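Local coordinates for uncharacterized protein (PDB 5K04), which probably serves as the non-catalytic MDM20 subunit of the NatB N-terminal acetyltransferase complex, supporting the catalytic partner with its mostly helical chain, at residues W414-Y419 with F429-G434; N423-I428 with E661-L666; R710-I715 with E734-I739. All blocks are in the same frame, centred on the assembly; numbering follows the deposited sequence.

How the contacts relate
The three contacts illustrate how a helical chain can tie distant parts of its sequence together through one loop. Contact 1 pairs two successive helices; the loop between them supplies 423-428 to contact 2, whose centre is about 13 Å away, and there meets the start of helix 661-682. Contact 3, centred about 12 Å from contact 2 and about 19 Å from contact 1, joins helices 707-717 and 729-747. Asn423 ND2 probably hydrogen-bonds to Gln711 OE1 (2.9 Å), linking contacts 2 and 3, and Tyr419 OH probably does so to Glu734 OE2 (3.2 Å), linking contacts 1 and 3. The other protein chain of the assembly touches none of these segments.

Contact 1. Residues W414-Y419 with F429-G434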
loop_
_atom_site.group_PDB
_atom_site.type_symbol
_atom_site.label_atom_id
_atom_site.label_comp_id
_atom_site.label_asym_id
_atom_site.label_seq_id
_atom_site.Cartn_x
_atom_site.Cartn_y
_atom_site.Cartn_z
ATOM N N TRP A 414 7.317 -4.577 -16.288
ATOM C CA TRP A 414 8.700 -4.584 -16.746
ATOM C C TRP A 414 8.904 -3.570 -17.868
ATOM O O TRP A 414 9.916 -2.860 -17.892
ATOM C CB TRP A 414 9.090 -5.996 -17.196
ATOM C CG TRP A 414 9.589 -6.825 -16.070
ATOM C CD1 TRP A 414 8.881 -7.759 -15.357
ATOM C CD2 TRP A 414 10.893 -6.768 -15.474
ATOM N NE1 TRP A 414 9.668 -8.300 -14.373
ATOM C CE2 TRP A 414 10.906 -7.706 -14.416
ATOM C CE3 TRP A 414 12.045 -6.013 -15.725
ATOM C CZ2 TRP A 414 12.038 -7.916 -13.606
ATOM C CZ3 TRP A 414 13.182 -6.231 -14.931
ATOM C CH2 TRP A 414 13.163 -7.177 -13.879
ATOM N N LEU A 415 7.936 -3.476 -18.788
ATOM C CA LEU A 415 8.009 -2.479 -19.850
ATOM C C LEU A 415 8.165 -1.073 -19.272
ATOM O O LEU A 415 8.962 -0.267 -19.774
ATOM C CB LEU A 415 6.759 -2.570 -20.731
ATOM C CG LEU A 415 6.733 -1.626 -21.931
ATOM C CD1 LEU A 415 8.010 -1.830 -22.772
ATOM C CD2 LEU A 415 5.480 -1.847 -22.767
ATOM N N MET A 416 7.426 -0.769 -18.198
ATOM C CA MET A 416 7.588 0.528 -17.541
ATOM C C MET A 416 8.976 0.668 -16.921
ATOM O O MET A 416 9.601 1.732 -17.028
ATOM C CB MET A 416 6.483 0.737 -16.502
ATOM C CG MET A 416 5.160 1.184 -17.122
ATOM S SD MET A 416 3.916 1.821 -16.023
ATOM C CE MET A 416 3.627 0.355 -15.147
ATOM N N LYS A 417 9.496 -0.408 -16.309
ATOM C CA LYS A 417 10.843 -0.356 -15.727
ATOM C C LYS A 417 11.892 -0.052 -16.790
ATOM O O LYS A 417 12.787 0.769 -16.568
ATOM C CB LYS A 417 11.172 -1.673 -15.010
ATOM C CG LYS A 417 10.268 -1.959 -13.826
ATOM C CD LYS A 417 10.600 -3.273 -13.096
ATOM C CE LYS A 417 12.049 -3.344 -12.642
ATOM N NZ LYS A 417 12.280 -4.547 -11.775
ATOM N N LEU A 418 11.801 -0.718 -17.952
ATOM C CA LEU A 418 12.754 -0.467 -19.034
ATOM C C LEU A 418 12.665 0.978 -19.518
ATOM O O LEU A 418 13.687 1.661 -19.637
ATOM C CB LEU A 418 12.516 -1.423 -20.207
ATOM C CG LEU A 418 12.688 -2.945 -20.048
ATOM C CD1 LEU A 418 12.920 -3.630 -21.401
ATOM C CD2 LEU A 418 13.787 -3.290 -19.121
ATOM N N TYR A 419 11.438 1.458 -19.792
ATOM C CA TYR A 419 11.242 2.849 -20.191
ATOM C C TYR A 419 11.790 3.807 -19.151
ATOM O O TYR A 419 12.200 4.927 -19.492
ATOM C CB TYR A 419 9.762 3.156 -20.402
ATOM C CG TYR A 419 9.166 2.742 -21.737
ATOM C CD1 TYR A 419 9.870 2.889 -22.931
ATOM C CD2 TYR A 419 7.877 2.238 -21.804
ATOM C CE1 TYR A 419 9.298 2.517 -24.158
ATOM C CE2 TYR A 419 7.315 1.852 -22.995
ATOM C CZ TYR A 419 8.020 1.989 -24.176
ATOM O OH TYR A 419 7.421 1.605 -25.352
ATOM N N PHE A 429 2.911 6.496 -18.591
ATOM C CA PHE A 429 1.528 6.711 -18.161
ATOM C C PHE A 429 0.496 5.909 -18.944
ATOM O O PHE A 429 -0.466 5.426 -18.321
ATOM C CB PHE A 429 1.188 8.211 -18.247
ATOM C CG PHE A 429 1.140 8.887 -16.912
ATOM C CD1 PHE A 429 0.176 8.536 -15.976
ATOM C CD2 PHE A 429 2.063 9.874 -16.584
ATOM C CE1 PHE A 429 0.140 9.154 -14.725
ATOM C CE2 PHE A 429 2.030 10.509 -15.344
ATOM C CZ PHE A 429 1.068 10.150 -14.414
ATOM N N PRO A 430 0.599 5.751 -20.266
ATOM C CA PRO A 430 -0.415 4.936 -20.960
ATOM C C PRO A 430 -0.464 3.495 -20.468
ATOM O O PRO A 430 -1.545 2.898 -20.384
ATOM C CB PRO A 430 0.016 5.038 -22.434
ATOM C CG PRO A 430 0.727 6.379 -22.519
ATOM C CD PRO A 430 1.502 6.437 -21.218
ATOM N N ILE A 431 0.688 2.934 -20.097
ATOM C CA ILE A 431 0.742 1.561 -19.602
ATOM C C ILE A 431 0.130 1.469 -18.213
ATOM O O ILE A 431 -0.722 0.612 -17.947
ATOM C CB ILE A 431 2.196 1.065 -19.607
ATOM C CG1 ILE A 431 2.767 1.156 -21.030
ATOM C CG2 ILE A 431 2.282 -0.348 -19.070
ATOM C CD1 ILE A 431 4.267 1.057 -21.081
ATOM N N TYR A 432 0.570 2.356 -17.315
ATOM C CA TYR A 432 0.040 2.463 -15.952
ATOM C C TYR A 432 -1.477 2.582 -15.949
ATOM O O TYR A 432 -2.173 1.869 -15.212
ATOM C CB TYR A 432 0.680 3.683 -15.276
ATOM C CG TYR A 432 0.404 3.909 -13.796
ATOM C CD1 TYR A 432 -0.726 4.594 -13.358
ATOM C CD2 TYR A 432 1.310 3.477 -12.840
ATOM C CE1 TYR A 432 -0.952 4.820 -11.987
ATOM C CE2 TYR A 432 1.094 3.692 -11.480
ATOM C CZ TYR A 432 -0.031 4.362 -11.059
ATOM O OH TYR A 432 -0.219 4.560 -9.701
ATOM N N ASN A 433 -2.008 3.468 -16.800
ATOM C CA ASN A 433 -3.455 3.664 -16.887
ATOM C C ASN A 433 -4.171 2.492 -17.561
ATOM O O ASN A 433 -5.342 2.240 -17.266
ATOM C CB ASN A 433 -3.751 4.953 -17.643
ATOM C CG ASN A 433 -3.342 6.189 -16.872
ATOM O OD1 ASN A 433 -3.275 6.180 -15.647
ATOM N ND2 ASN A 433 -3.079 7.270 -17.595
ATOM N N GLY A 434 -3.512 1.799 -18.499
ATOM C CA GLY A 434 -4.099 0.602 -19.083
ATOM C C GLY A 434 -4.206 -0.558 -18.107
ATOM O O GLY A 434 -4.956 -1.508 -18.361
#
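Ile431 faces Leu415, Met416 and Tyr419 where two consecutive helices, 409-419 and 429-434, fold back on each other as an antiparallel helical hairpin, a building principle of the all-helical TPR clan to which this part of the NatB subunit belongs. The segment axes approach to 9.9 Å and run at 160° to each other. No hydrogen bond crosses between the two segments, so apolar side-chain contact is what joins them.

Ile431 can be followed outward from its backbone. Its CB lies 3.9 Å from Met416 CG and thus already meets the opposite helix. There the side chain forks. The CG2 branch, anti to the backbone N, lies against the same Met416 methylene, with CG2 to Met416 CG at 3.8 Å, and the two side chains slide past each other in opposite directions. The CG1 branch leaves anti to the carbonyl carbon (chi1 -58°) and extends to CD1, which carries two further contacts. Leu415 CD2 stands 3.6 Å from Ile431 CD1, the two side chains crossing at about a right angle. The same methyl reaches the edge of the Tyr419 ring, in its plane, with Ile431 CD1 to Tyr419 CE2 at 3.7 Å. One isoleucine thus engages Leu415 and Met416 and, a turn further along the same helix, Tyr419.

Met416 carries the interface on from Ile431 to Tyr432: its sulfur lies beside the backbone N and CB of that tyrosine, while the phenol leads away to hydrogen-bond with His442 ND1. Ile428, in the connecting loop, also touches Met416, and Tyr419 has a further neighbour in Ile395 of helix 388-404. At the sulfur itself, Met416 SD sits 3.6 Å from Tyr432 N and 3.8 Å from Tyr432 CB.

Contact 2. Residues N423-I428 with E661-L666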
loop_
_atom_site.group_PDB
_atom_site.type_symbol
_atom_site.label_atom_id
_atom_site.label_comp_id
_atom_site.label_asym_id
_atom_site.label_seq_id
_atom_site.Cartn_x
_atom_site.Cartn_y
_atom_site.Cartn_z
ATOM N N ASN A 423 15.120 8.332 -21.536
ATOM C CA ASN A 423 14.467 9.630 -21.539
ATOM C C ASN A 423 13.122 9.598 -22.260
ATOM O O ASN A 423 12.593 10.653 -22.633
ATOM C CB ASN A 423 15.399 10.677 -22.154
ATOM C CG ASN A 423 16.665 10.850 -21.347
ATOM O OD1 ASN A 423 16.628 11.165 -20.149
ATOM N ND2 ASN A 423 17.794 10.629 -21.992
ATOM N N THR A 424 12.562 8.399 -22.447
ATOM C CA THR A 424 11.254 8.182 -23.059
ATOM C C THR A 424 10.134 8.350 -22.024
ATOM O O THR A 424 9.281 7.483 -21.827
ATOM C CB THR A 424 11.220 6.791 -23.676
ATOM O OG1 THR A 424 11.563 5.827 -22.670
ATOM C CG2 THR A 424 12.222 6.685 -24.797
ATOM N N ASN A 425 10.141 9.505 -21.353
ATOM C CA ASN A 425 9.273 9.709 -20.195
ATOM C C ASN A 425 7.807 9.850 -20.590
ATOM O O ASN A 425 6.921 9.734 -19.734
ATOM C CB ASN A 425 9.776 10.933 -19.441
ATOM C CG ASN A 425 11.291 10.910 -19.253
ATOM O OD1 ASN A 425 11.880 9.881 -18.898
ATOM N ND2 ASN A 425 11.929 12.038 -19.531
ATOM N N ASP A 426 7.581 10.026 -21.888
ATOM C CA ASP A 426 6.285 10.172 -22.539
ATOM C C ASP A 426 5.402 8.929 -22.392
ATOM O O ASP A 426 4.176 9.036 -22.455
ATOM C CB ASP A 426 6.590 10.433 -24.029
ATOM C CG ASP A 426 5.700 11.409 -24.647
ATOM O OD1 ASP A 426 4.471 11.244 -24.539
ATOM O OD2 ASP A 426 6.230 12.348 -25.273
ATOM N N LEU A 427 6.008 7.746 -22.230
ATOM C CA LEU A 427 5.412 6.479 -22.648
ATOM C C LEU A 427 5.009 5.571 -21.494
ATOM O O LEU A 427 4.529 4.454 -21.733
ATOM C CB LEU A 427 6.389 5.720 -23.559
ATOM C CG LEU A 427 6.952 6.481 -24.762
ATOM C CD1 LEU A 427 7.944 5.607 -25.533
ATOM C CD2 LEU A 427 5.821 7.000 -25.677
ATOM N N ILE A 428 5.194 6.008 -20.257
ATOM C CA ILE A 428 4.901 5.160 -19.107
ATOM C C ILE A 428 3.434 5.269 -18.682
ATOM O O ILE A 428 2.767 4.255 -18.454
ATOM C CB ILE A 428 5.871 5.533 -17.967
ATOM C CG1 ILE A 428 7.323 5.231 -18.396
ATOM C CG2 ILE A 428 5.477 4.856 -16.681
ATOM C CD1 ILE A 428 8.366 5.569 -17.338
ATOM N N GLU A 661 18.693 9.550 -16.622
ATOM C CA GLU A 661 19.213 10.567 -15.707
ATOM C C GLU A 661 19.343 11.920 -16.367
ATOM O O GLU A 661 19.391 12.931 -15.661
ATOM C CB GLU A 661 20.602 10.218 -15.187
ATOM C CG GLU A 661 20.732 8.929 -14.466
ATOM C CD GLU A 661 22.166 8.483 -14.461
ATOM O OE1 GLU A 661 22.492 7.524 -15.191
ATOM O OE2 GLU A 661 22.975 9.133 -13.773
ATOM N N LEU A 662 19.470 11.957 -17.697
ATOM C CA LEU A 662 19.609 13.236 -18.377
ATOM C C LEU A 662 18.371 14.103 -18.170
ATOM O O LEU A 662 18.474 15.267 -17.770
ATOM C CB LEU A 662 19.881 13.003 -19.863
ATOM C CG LEU A 662 19.892 14.285 -20.685
ATOM C CD1 LEU A 662 21.043 15.183 -20.237
ATOM C CD2 LEU A 662 20.021 13.946 -22.146
ATOM N N THR A 663 17.185 13.543 -18.409
ATOM C CA THR A 663 15.979 14.343 -18.244
ATOM C C THR A 663 15.579 14.483 -16.779
ATOM O O THR A 663 14.956 15.485 -16.407
ATOM C CB THR A 663 14.835 13.761 -19.077
ATOM O OG1 THR A 663 14.714 12.351 -18.859
ATOM C CG2 THR A 663 15.089 14.031 -20.558
ATOM N N GLN A 664 15.961 13.526 -15.930
ATOM C CA GLN A 664 15.751 13.700 -14.495
ATOM C C GLN A 664 16.517 14.918 -13.965
ATOM O O GLN A 664 15.947 15.784 -13.287
ATOM C CB GLN A 664 16.186 12.443 -13.744
ATOM C CG GLN A 664 15.257 11.267 -13.829
ATOM C CD GLN A 664 15.702 10.169 -12.866
ATOM O OE1 GLN A 664 16.668 9.445 -13.134
ATOM N NE2 GLN A 664 15.021 10.068 -11.722
ATOM N N ASN A 665 17.834 14.966 -14.223
ATOM C CA ASN A 665 18.648 16.082 -13.751
ATOM C C ASN A 665 18.227 17.391 -14.411
ATOM O O ASN A 665 18.182 18.439 -13.758
ATOM C CB ASN A 665 20.128 15.822 -14.037
ATOM C CG ASN A 665 20.673 14.626 -13.295
ATOM O OD1 ASN A 665 20.158 14.220 -12.243
ATOM N ND2 ASN A 665 21.740 14.051 -13.843
ATOM N N LEU A 666 17.946 17.346 -15.719
ATOM C CA LEU A 666 17.568 18.551 -16.442
ATOM C C LEU A 666 16.248 19.103 -15.914
ATOM O O LEU A 666 16.091 20.325 -15.769
ATOM C CB LEU A 666 17.493 18.228 -17.932
ATOM C CG LEU A 666 17.689 19.322 -18.979
ATOM C CD1 LEU A 666 18.854 20.221 -18.612
ATOM C CD2 LEU A 666 17.920 18.674 -20.331
#
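Asn423 turns its CG beside its own backbone N (chi1 -63°), which swings the amide toward helix 661-682, while Thr663 holds OG1 between its backbone N and carbonyl carbon (chi1 49°), presenting hydroxyl and backbone N-H to one oxygen. Asn423 OD1 accepts from both. The hydroxyl bond is the shorter, with Thr663 OG1 to Asn423 OD1 at 2.6 Å and the donor tilted only modestly from the carbonyl plane. The backbone bond, Thr663 N to Asn423 OD1, measures 3.0 Å with an N-H...O angle of 150°, and here the donor stands well above that plane.

This is a loop-to-helix contact at a helix beginning. The N-H of Thr663 belongs to the first turn, where no carbonyl of the same helix lies four residues back, and a side chain more than 230 residues away in sequence takes it up. Gly660 O, just ahead of the helix, is a second acceptor for Thr663 OG1, so the single hydroxyl proton must be shared or alternate between it and Asn423 OD1.

Around these bonds, Thr663 CG2 leans on the aliphatic start of the asparagine, 3.7 Å from Asn423 CB, and Leu662 CB approaches Asn423 OD1 to 3.7 Å, the two side chains crossing at about a right angle. Directly after Asn423 the loop bends tightly at Thr424, the centre of an inverse gamma turn, with a weak bond from Asn425 N to Asn423 O at 3.0 Å.

Contact 3. Residues R710-I715 with E734-I739; sequences RQHEII and EIKSSI
Ile735 and Ile715 open the interface through their methyls, Ile735 CG2 lying 4.0 Å from Ile715 CD1. One residue on, Lys736 makes a more elaborate contact with His712. Its CB sits over one face of the imidazole, 3.8 Å from the ring centroid and 26° off the normal, in a CH-pi contact. The backbone of the same lysine is gripped as well: His712 NE2 donates to Lys736 O at 2.8 Å, with an N-H...O angle of 141°. That bond is bent, the oxygen standing out of the ring plane and the nitrogen above the carbonyl plane. The lysine chain then passes Ile715, with Lys736 CG 3.9 Å from Ile715 CG2, and bends at chi3, its NZ forming a salt bridge with Asp716.

The antiparallel pair brings the last helix of the chain, 729-747, against helix 707-717, their segment axes 10.1 Å apart and inclined at 167°. A turn beyond Lys736, Ile739 meets Ile715 tip to tip, CD1 to CD1 at 3.8 Å. Its CG2 lies against the Gln711 amide, 3.5 Å from Gln711 OE1; the polar ends of that amide are bonded to Asn423 ND2 and Leu707 O.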
loop_
_atom_site.group_PDB
_atom_site.type_symbol
_atom_site.label_atom_id
_atom_site.label_comp_id
_atom_site.label_asym_id
_atom_site.label_seq_id
_atom_site.Cartn_x
_atom_site.Cartn_y
_atom_site.Cartn_z
ATOM N N ARG A 710 22.363 13.632 -30.829
ATOM C CA ARG A 710 23.329 12.609 -30.456
ATOM C C ARG A 710 22.637 11.330 -29.988
ATOM O O ARG A 710 23.081 10.225 -30.307
ATOM C CB ARG A 710 24.260 13.192 -29.396
ATOM C CG ARG A 710 25.045 14.376 -29.974
ATOM C CD ARG A 710 25.710 15.256 -28.936
ATOM N NE ARG A 710 26.666 14.518 -28.123
ATOM C CZ ARG A 710 27.120 14.952 -26.954
ATOM N NH1 ARG A 710 26.704 16.120 -26.481
ATOM N NH2 ARG A 710 27.981 14.222 -26.262
ATOM N N GLN A 711 21.531 11.460 -29.249
ATOM C CA GLN A 711 20.753 10.282 -28.871
ATOM C C GLN A 711 20.155 9.596 -30.100
ATOM O O GLN A 711 20.164 8.361 -30.196
ATOM C CB GLN A 711 19.657 10.676 -27.878
ATOM C CG GLN A 711 20.121 10.741 -26.428
ATOM C CD GLN A 711 19.017 11.222 -25.496
ATOM O OE1 GLN A 711 18.311 10.427 -24.864
ATOM N NE2 GLN A 711 18.850 12.535 -25.431
ATOM N N HIS A 712 19.636 10.379 -31.053
ATOM C CA HIS A 712 19.105 9.807 -32.290
ATOM C C HIS A 712 20.186 9.089 -33.095
ATOM O O HIS A 712 19.915 8.064 -33.733
ATOM C CB HIS A 712 18.448 10.906 -33.135
ATOM C CG HIS A 712 17.146 11.383 -32.583
ATOM N ND1 HIS A 712 16.331 12.274 -33.249
ATOM C CD2 HIS A 712 16.513 11.089 -31.422
ATOM C CE1 HIS A 712 15.245 12.497 -32.529
ATOM N NE2 HIS A 712 15.331 11.789 -31.415
ATOM N N GLU A 713 21.415 9.627 -33.091
ATOM C CA GLU A 713 22.520 9.012 -33.826
ATOM C C GLU A 713 22.933 7.683 -33.202
ATOM O O GLU A 713 23.232 6.720 -33.916
ATOM C CB GLU A 713 23.717 9.966 -33.878
ATOM C CG GLU A 713 23.477 11.222 -34.700
ATOM C CD GLU A 713 24.659 12.190 -34.691
ATOM O OE1 GLU A 713 25.572 12.028 -33.854
ATOM O OE2 GLU A 713 24.657 13.124 -35.523
ATOM N N ILE A 714 22.968 7.620 -31.869
ATOM C CA ILE A 714 23.333 6.383 -31.179
ATOM C C ILE A 714 22.306 5.302 -31.475
ATOM O O ILE A 714 22.651 4.141 -31.722
ATOM C CB ILE A 714 23.462 6.642 -29.662
ATOM C CG1 ILE A 714 24.567 7.668 -29.362
ATOM C CG2 ILE A 714 23.694 5.349 -28.895
ATOM C CD1 ILE A 714 24.422 8.317 -27.978
ATOM N N ILE A 715 21.027 5.682 -31.476
ATOM C CA ILE A 715 19.934 4.752 -31.738
ATOM C C ILE A 715 20.013 4.211 -33.162
ATOM O O ILE A 715 19.871 3.004 -33.390
ATOM C CB ILE A 715 18.596 5.460 -31.453
ATOM C CG1 ILE A 715 18.399 5.586 -29.941
ATOM C CG2 ILE A 715 17.446 4.759 -32.142
ATOM C CD1 ILE A 715 17.199 6.438 -29.536
ATOM N N GLU A 734 9.247 5.725 -32.426
ATOM C CA GLU A 734 8.501 6.179 -31.254
ATOM C C GLU A 734 9.449 6.616 -30.133
ATOM O O GLU A 734 9.212 7.625 -29.456
ATOM C CB GLU A 734 7.562 5.056 -30.793
ATOM C CG GLU A 734 6.989 5.227 -29.380
ATOM C CD GLU A 734 6.376 3.940 -28.821
ATOM O OE1 GLU A 734 5.163 3.726 -29.031
ATOM O OE2 GLU A 734 7.115 3.142 -28.184
ATOM N N ILE A 735 10.550 5.885 -29.952
ATOM C CA ILE A 735 11.500 6.215 -28.899
ATOM C C ILE A 735 12.261 7.492 -29.237
ATOM O O ILE A 735 12.484 8.341 -28.363
ATOM C CB ILE A 735 12.436 5.018 -28.655
ATOM C CG1 ILE A 735 11.641 3.925 -27.923
ATOM C CG2 ILE A 735 13.697 5.439 -27.904
ATOM C CD1 ILE A 735 12.473 2.766 -27.415
ATOM N N LYS A 736 12.645 7.665 -30.516
ATOM C CA LYS A 736 13.320 8.892 -30.925
ATOM C C LYS A 736 12.402 10.101 -30.800
ATOM O O LYS A 736 12.835 11.167 -30.343
ATOM C CB LYS A 736 13.853 8.776 -32.356
ATOM C CG LYS A 736 14.987 7.754 -32.501
ATOM C CD LYS A 736 15.844 7.985 -33.721
ATOM C CE LYS A 736 15.085 7.847 -35.019
ATOM N NZ LYS A 736 15.990 8.192 -36.175
ATOM N N SER A 737 11.132 9.958 -31.197
ATOM C CA SER A 737 10.195 11.072 -31.070
ATOM C C SER A 737 9.944 11.418 -29.606
ATOM O O SER A 737 9.816 12.596 -29.251
ATOM C CB SER A 737 8.873 10.741 -31.769
ATOM O OG SER A 737 9.041 10.649 -33.172
ATOM N N SER A 738 9.858 10.398 -28.746
ATOM C CA SER A 738 9.597 10.634 -27.326
ATOM C C SER A 738 10.777 11.322 -26.660
ATOM O O SER A 738 10.596 12.222 -25.833
ATOM C CB SER A 738 9.290 9.314 -26.612
ATOM O OG SER A 738 9.212 9.501 -25.210
ATOM N N ILE A 739 11.996 10.883 -26.977
ATOM C CA ILE A 739 13.183 11.547 -26.448
ATOM C C ILE A 739 13.180 13.009 -26.862
ATOM O O ILE A 739 13.413 13.906 -26.046
ATOM C CB ILE A 739 14.460 10.825 -26.920
ATOM C CG1 ILE A 739 14.630 9.503 -26.173
ATOM C CG2 ILE A 739 15.685 11.713 -26.753
ATOM C CD1 ILE A 739 15.630 8.580 -26.845
#